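PDB 6JXG: beta-glucosidase from Chaetomella raphigera, which probably hydrolyses terminal, non-reducing beta-D-glucosyl residues with release of beta-D-glucose, as a glycoside hydrolase family 3 enzyme of cellulose breakdown. Local coordinates for residues A44-S48 with I49-E53; G274-A277 with Q278-D282; A359-P363 with A364-S368. All blocks are in the same frame, centred on the assembly; numbering follows the deposited sequence.

Overall arrangement
From the N terminus the three contacts follow one another in series, none nesting or crossing. Interaction 1 closes the hairpin-like loop between strands 41-42 and 55-57, and interaction 2 starts helix 278-294 just after helix 265-272 has ended; both belong to the N-terminal, TIM-barrel-related family region. Their centres are about 22 Å apart, and helix 278-294 joins them, because its later residues Leu289 and Trp292 pack against the loop of interaction 1. Interaction 3 folds the chain between strand 351-355 and helix 396-406 in the C-terminal family region, with its centre about 42 Å from that of interaction 1.

Interaction 1 (A44-S48 with I49-E53); sequences AAVAS and IGLPE
Val46 and Leu51 face each other as an antiparallel hydrogen-bonded pair: Val46 N donates to Leu51 O at 2.9 Å, and Leu51 N returns a bond to Val46 O at 3.1 Å. Val46 O is gripped twice, since Ile49 N also reaches it, at 3.3 Å, and the two donors come from opposite faces of the carbonyl plane. The turn is tightened by Gly50 N, which binds Ala47 O at 3.0 Å with an N-H...O angle of 156°. Beyond the bridge the arms are joined by a CA-H...O contact from Ala45 CA to Pro52 O and by two waters. One water donates to both Ala44 O and Pro52 O, while another accepts from Ala45 N and donates to Glu53 OE2, tying the extended acidic side chain back to the first arm.

The apolar branches meet on one side of the loop. With its CG1 anti to the backbone N (chi1 179°), Val46 turns that methyl to Ile49 CG1, 3.9 Å away, and leaves CG2 to meet Leu51 CD2 at 4.1 Å. Ile49 CG1 also lies 3.6 Å from Val46 O, covering the carbonyl oxygen that accepts two hydrogen bonds. Around this cluster, Leu20 and Ile28 touch Val46, and Leu289 of helix 278-294 receives both Ile49 and Leu51. Replacing Ile49 by an alanine removes CG1, its delta carbon and CG2, and is likely to take from Val46 CG1 its close contact with Ile49 CG1, thin the packing on Leu289, and leave Val46 O less covered.

Gly50, with a positive phi of 69°, shares Val46 as its facing residue with Leu51, which makes this a G1 beta bulge closing a tight antiparallel reversal between two strands of the N-terminal region.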
loop_
_atom_site.group_PDB
_atom_site.type_symbol
_atom_site.label_atom_id
_atom_site.label_comp_id
_atom_site.label_asym_id
_atom_site.label_seq_id
_atom_site.Cartn_x
_atom_site.Cartn_y
_atom_site.Cartn_z
ATOM N N ALA A 44 -2.210 21.913 19.720
ATOM C CA ALA A 44 -2.213 23.407 19.885
ATOM C C ALA A 44 -0.887 24.071 19.423
ATOM O O ALA A 44 0.143 23.519 19.587
ATOM C CB ALA A 44 -2.414 23.743 21.341
ATOM N N ALA A 45 -0.965 25.270 18.861
ATOM C CA ALA A 45 0.208 26.071 18.574
ATOM C C ALA A 45 0.985 26.386 19.866
ATOM O O ALA A 45 0.410 26.493 20.936
ATOM C CB ALA A 45 -0.257 27.388 17.901
ATOM N N VAL A 46 2.281 26.550 19.731
ATOM C CA VAL A 46 3.152 27.005 20.828
ATOM C C VAL A 46 3.921 28.195 20.255
ATOM O O VAL A 46 4.909 28.034 19.572
ATOM C CB VAL A 46 4.101 25.914 21.303
ATOM C CG1 VAL A 46 5.016 26.408 22.411
ATOM C CG2 VAL A 46 3.312 24.677 21.742
ATOM N N ALA A 47 3.421 29.395 20.540
ATOM C CA ALA A 47 3.903 30.594 19.869
ATOM C C ALA A 47 5.337 30.887 20.270
ATOM O O ALA A 47 6.072 31.377 19.444
ATOM C CB ALA A 47 2.979 31.784 20.144
ATOM N N SER A 48 5.752 30.510 21.477
ATOM C CA SER A 48 7.130 30.843 21.938
ATOM C C SER A 48 8.209 30.180 21.079
ATOM O O SER A 48 9.301 30.669 21.019
ATOM C CB SER A 48 7.390 30.445 23.398
ATOM O OG SER A 48 7.200 29.041 23.521
ATOM N N ILE A 49 7.899 29.101 20.368
ATOM C CA ILE A 49 8.888 28.504 19.468
ATOM C C ILE A 49 8.456 28.542 18.011
ATOM O O ILE A 49 9.083 27.865 17.145
ATOM C CB ILE A 49 9.250 27.067 19.912
ATOM C CG1 ILE A 49 7.993 26.172 19.971
ATOM C CG2 ILE A 49 9.943 27.059 21.276
ATOM C CD1 ILE A 49 8.317 24.673 20.042
ATOM N N GLY A 50 7.364 29.294 17.722
ATOM C CA GLY A 50 6.861 29.422 16.352
ATOM C C GLY A 50 6.263 28.121 15.830
ATOM O O GLY A 50 6.247 27.848 14.645
ATOM N N LEU A 51 5.818 27.249 16.739
ATOM C CA LEU A 51 5.212 25.986 16.318
ATOM C C LEU A 51 3.738 26.233 16.008
ATOM O O LEU A 51 3.003 26.673 16.893
ATOM C CB LEU A 51 5.293 24.997 17.468
ATOM C CG LEU A 51 4.828 23.558 17.134
ATOM C CD1 LEU A 51 5.892 22.853 16.269
ATOM C CD2 LEU A 51 4.692 22.787 18.430
ATOM N N PRO A 52 3.296 25.885 14.811
ATOM C CA PRO A 52 1.849 26.040 14.524
ATOM C C PRO A 52 0.996 25.015 15.215
ATOM O O PRO A 52 1.498 24.146 15.891
ATOM C CB PRO A 52 1.767 25.858 13.025
ATOM C CG PRO A 52 2.836 24.833 12.725
ATOM C CD PRO A 52 3.985 25.147 13.727
ATOM N N GLU A 53 -0.315 25.127 15.010
ATOM C CA GLU A 53 -1.238 24.125 15.409
ATOM C C GLU A 53 -1.023 22.912 14.484
ATOM O O GLU A 53 -1.614 22.836 13.412
ATOM C CB GLU A 53 -2.650 24.697 15.327
ATOM C CG GLU A 53 -3.759 23.787 15.821
ATOM C CD GLU A 53 -5.129 24.433 15.784
ATOM O OE1 GLU A 53 -6.155 23.749 15.751
ATOM O OE2 GLU A 53 -5.171 25.634 15.816
HETATM O O HOH W 1 1.306 21.780 17.817
HETATM O O HOH W 2 -3.555 26.648 18.410
#

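Interaction 2 (G274-A277 with Q278-D282); sequences GTVA and QSRLD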
loop_
_atom_site.group_PDB
_atom_site.type_symbol
_atom_site.label_atom_id
_atom_site.label_comp_id
_atom_site.label_asym_id
_atom_site.label_seq_id
_atom_site.Cartn_x
_atom_site.Cartn_y
_atom_site.Cartn_z
ATOM N N GLY A 274 4.909 10.639 40.157
ATOM C CA GLY A 274 6.057 9.741 40.048
ATOM C C GLY A 274 5.850 8.538 39.166
ATOM O O GLY A 274 6.688 7.674 39.147
ATOM N N THR A 275 4.745 8.412 38.458
ATOM C CA THR A 275 4.477 7.176 37.683
ATOM C C THR A 275 5.014 7.279 36.233
ATOM O O THR A 275 5.223 6.263 35.572
ATOM C CB THR A 275 2.979 6.844 37.641
ATOM O OG1 THR A 275 2.231 7.995 37.266
ATOM C CG2 THR A 275 2.443 6.346 38.984
ATOM N N VAL A 276 5.223 8.488 35.739
ATOM C CA VAL A 276 5.865 8.775 34.432
ATOM C C VAL A 276 7.013 9.760 34.702
ATOM O O VAL A 276 6.833 10.759 35.347
ATOM C CB VAL A 276 4.889 9.446 33.443
ATOM C CG1 VAL A 276 5.582 9.817 32.162
ATOM C CG2 VAL A 276 3.719 8.481 33.077
ATOM N N ALA A 277 8.168 9.493 34.153
ATOM C CA ALA A 277 9.288 10.377 34.277
ATOM C C ALA A 277 9.167 11.621 33.413
ATOM O O ALA A 277 8.714 11.564 32.273
ATOM C CB ALA A 277 10.530 9.659 33.904
ATOM N N GLN A 278 9.532 12.756 33.986
ATOM C CA GLN A 278 9.700 13.983 33.187
ATOM C C GLN A 278 10.496 13.724 31.922
ATOM O O GLN A 278 10.143 14.266 30.889
ATOM C CB GLN A 278 10.456 15.052 33.989
ATOM C CG GLN A 278 10.699 16.396 33.240
ATOM C CD GLN A 278 9.393 17.108 32.975
ATOM O OE1 GLN A 278 8.512 17.102 33.820
ATOM N NE2 GLN A 278 9.227 17.660 31.777
ATOM N N SER A 279 11.555 12.913 32.005
ATOM C CA SER A 279 12.380 12.603 30.861
ATOM C C SER A 279 11.577 11.961 29.688
ATOM O O SER A 279 11.937 12.124 28.485
ATOM C CB SER A 279 13.509 11.682 31.274
ATOM O OG SER A 279 12.965 10.436 31.685
ATOM N N ARG A 280 10.507 11.271 30.036
ATOM C CA ARG A 280 9.679 10.592 29.034
ATOM C C ARG A 280 8.906 11.642 28.240
ATOM O O ARG A 280 8.916 11.655 26.990
ATOM C CB ARG A 280 8.764 9.520 29.670
ATOM C CG ARG A 280 7.892 8.715 28.625
ATOM C CD ARG A 280 8.702 7.715 27.789
ATOM N NE ARG A 280 9.132 8.296 26.547
ATOM C CZ ARG A 280 8.291 8.550 25.523
ATOM N NH1 ARG A 280 7.036 8.155 25.568
ATOM N NH2 ARG A 280 8.738 9.142 24.437
ATOM N N LEU A 281 8.281 12.569 28.939
ATOM C CA LEU A 281 7.614 13.702 28.196
ATOM C C LEU A 281 8.601 14.562 27.356
ATOM O O LEU A 281 8.329 14.954 26.209
ATOM C CB LEU A 281 6.825 14.613 29.157
ATOM C CG LEU A 281 6.213 15.925 28.677
ATOM C CD1 LEU A 281 5.225 15.691 27.539
ATOM C CD2 LEU A 281 5.520 16.607 29.835
ATOM N N ASP A 282 9.764 14.836 27.927
ATOM C CA ASP A 282 10.800 15.565 27.243
ATOM C C ASP A 282 11.198 14.815 25.983
ATOM O O ASP A 282 11.395 15.446 24.934
ATOM C CB ASP A 282 12.028 15.761 28.132
ATOM C CG ASP A 282 11.777 16.774 29.275
ATOM O OD1 ASP A 282 10.738 17.457 29.294
ATOM O OD2 ASP A 282 12.675 16.926 30.146
#
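Ala277 passes from an extended backbone (psi 138°) directly into the helical turn of 278-282, and its carbonyl accepts from Arg280 N at 2.9 Å, with an N-H...O angle of 142°. The donor stands well above the carbonyl plane, as befits a tight first turn. One step further on, Asp282 N binds Gln278 O at 3.0 Å, the regular spacing of an alpha helix.

The side chains of the junction make modest contacts. Val276 CG1 lies 4.1 Å from Arg280 CB, the two side chains crossing at a slant, and Arg280 CB also comes within 3.3 Å of Ala277 O. Ala277 CB meets Ser279 OG at 3.4 Å.

Ala277 holds the N-cap position of helix 278-294. The preceding helix, 265-272, ends in a Schellman motif with Gly274, of positive phi, as its C-prime residue, and so only a short connection separates one helix end from the next start. Thr275 in that connection touches the N-acetylglucosamine of the glycan whose attachment residue is Asn273.

Within the first turn, Gln278 NE2 donates to Asp282 OD1 at 2.9 Å, four residues on. The chain of Gln278 leaves with CG anti to the backbone N and then bends at chi2 (66°), which brings the amide along the helix; Asp282 OD1 lies close to the amide plane, while the N-H arrives from above the carboxylate plane. The same carboxylate oxygen forms a salt bridge with Lys25, and Gln278 NE2 also bonds to Asn22 OD1. Arg280, bent at chi2 and chi3, carries its guanidinium away from Val276 to the carbonyls of Ala243 and Leu247 and to salt bridges with Asp248 and Asp283.

Interaction 3 (A359-P363 with A364-S368); sequences AIDNP and AGINS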
loop_
_atom_site.group_PDB
_atom_site.type_symbol
_atom_site.label_atom_id
_atom_site.label_comp_id
_atom_site.label_asym_id
_atom_site.label_seq_id
_atom_site.Cartn_x
_atom_site.Cartn_y
_atom_site.Cartn_z
ATOM N N ALA A 359 -19.283 0.241 -15.252
ATOM C CA ALA A 359 -18.843 0.926 -16.429
ATOM C C ALA A 359 -19.038 2.437 -16.378
ATOM O O ALA A 359 -18.429 3.145 -17.196
ATOM C CB ALA A 359 -19.577 0.421 -17.667
ATOM N N ILE A 360 -19.920 2.877 -15.478
ATOM C CA ILE A 360 -20.358 4.281 -15.377
ATOM C C ILE A 360 -20.196 4.834 -13.987
ATOM O O ILE A 360 -20.153 4.084 -13.023
ATOM C CB ILE A 360 -21.844 4.439 -15.782
ATOM C CG1 ILE A 360 -22.732 3.582 -14.867
ATOM C CG2 ILE A 360 -21.959 4.166 -17.278
ATOM C CD1 ILE A 360 -24.205 3.811 -15.054
ATOM N N ASP A 361 -20.062 6.150 -13.898
ATOM C CA ASP A 361 -19.998 6.789 -12.595
ATOM C C ASP A 361 -21.333 6.543 -11.831
ATOM O O ASP A 361 -22.419 6.476 -12.446
ATOM C CB ASP A 361 -19.779 8.273 -12.736
ATOM C CG ASP A 361 -18.302 8.644 -12.985
ATOM O OD1 ASP A 361 -17.437 7.782 -12.838
ATOM O OD2 ASP A 361 -18.048 9.784 -13.296
ATOM N N ASN A 362 -21.227 6.463 -10.522
ATOM C CA ASN A 362 -22.355 6.301 -9.625
ATOM C C ASN A 362 -23.379 7.351 -9.985
ATOM O O ASN A 362 -23.037 8.521 -9.964
ATOM C CB ASN A 362 -21.919 6.455 -8.186
ATOM C CG ASN A 362 -23.080 6.261 -7.202
ATOM O OD1 ASN A 362 -24.281 6.324 -7.583
ATOM N ND2 ASN A 362 -22.752 5.966 -5.972
ATOM N N PRO A 363 -24.593 6.933 -10.399
ATOM C CA PRO A 363 -25.622 7.898 -10.835
ATOM C C PRO A 363 -26.020 8.872 -9.728
ATOM O O PRO A 363 -26.421 9.943 -10.034
ATOM C CB PRO A 363 -26.829 7.001 -11.199
ATOM C CG PRO A 363 -26.256 5.669 -11.511
ATOM C CD PRO A 363 -24.966 5.534 -10.727
ATOM N N ALA A 364 -25.899 8.503 -8.466
ATOM C CA ALA A 364 -26.226 9.424 -7.358
ATOM C C ALA A 364 -25.105 10.447 -7.106
ATOM O O ALA A 364 -25.264 11.343 -6.320
ATOM C CB ALA A 364 -26.489 8.611 -6.096
ATOM N N GLY A 365 -23.938 10.259 -7.709
ATOM C CA GLY A 365 -22.795 11.132 -7.485
ATOM C C GLY A 365 -21.547 10.363 -7.000
ATOM O O GLY A 365 -21.668 9.433 -6.166
ATOM N N ILE A 366 -20.377 10.736 -7.543
ATOM C CA ILE A 366 -19.167 9.939 -7.337
ATOM C C ILE A 366 -18.720 10.036 -5.874
ATOM O O ILE A 366 -18.048 9.124 -5.398
ATOM C CB ILE A 366 -18.002 10.287 -8.319
ATOM C CG1 ILE A 366 -17.632 11.772 -8.176
ATOM C CG2 ILE A 366 -18.400 9.908 -9.754
ATOM C CD1 ILE A 366 -16.632 12.326 -9.146
ATOM N N ASN A 367 -19.106 11.147 -5.195
ATOM C CA ASN A 367 -18.815 11.337 -3.764
ATOM C C ASN A 367 -20.050 11.256 -2.869
ATOM O O ASN A 367 -19.999 11.738 -1.746
ATOM C CB ASN A 367 -18.120 12.679 -3.549
ATOM C CG ASN A 367 -16.803 12.763 -4.264
ATOM O OD1 ASN A 367 -15.994 11.823 -4.235
ATOM N ND2 ASN A 367 -16.559 13.915 -4.933
ATOM N N SER A 368 -21.113 10.594 -3.364
ATOM C CA SER A 368 -22.339 10.517 -2.648
ATOM C C SER A 368 -22.380 9.546 -1.523
ATOM O O SER A 368 -23.309 9.598 -0.758
ATOM C CB SER A 368 -23.525 10.217 -3.603
ATOM O OG SER A 368 -23.443 8.933 -4.224
#
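Asn362 and Gly365 close a type I beta turn through Gly365 N and Asn362 O, 3.0 Å apart with an N-H...O angle of 154°, and a second type I turn begins at once, running from Gly365 to Ser368. Asn362 also uses its side chain: OD1 accepts from Ala364 N at 2.9 Å, the donor standing above the plane of the amide carbonyl. With CG set opposite the backbone N (chi1 -179°), the amide swings forward over the turn, where OD1 can meet the backbone N-H two residues on. This link from an asparagine OD1 to the N-H of residue i+2 is the bond of an Asx turn, here set on the first of two consecutive type I turns. Both corners lie on the surface, in the loop between strand 351-355 and helix 396-406 of the C-terminal region.

Gly365 ends the first turn and begins the second, and at its backbone angles a beta carbon would collide with the carbonyl oxygen of Ala364, which calls for glycine. Gly365 O accepts from Ser368 N and, at 2.7 Å, from Ser368 OG. That leaves Ser368 OG beside Asn362 ND2 at 3.5 Å, where the side chains of the two corners approach.

On another side of the loop Ile366 lies alongside Asp361, the two side chains pointing the same way. Its CG2 methyl rests against Asp361 CG at 3.5 Å, a contact between methyl and carboxylate, while Phe390 touches Ile366 from elsewhere in the chain and Leu393 and Ala395 touch Asp361.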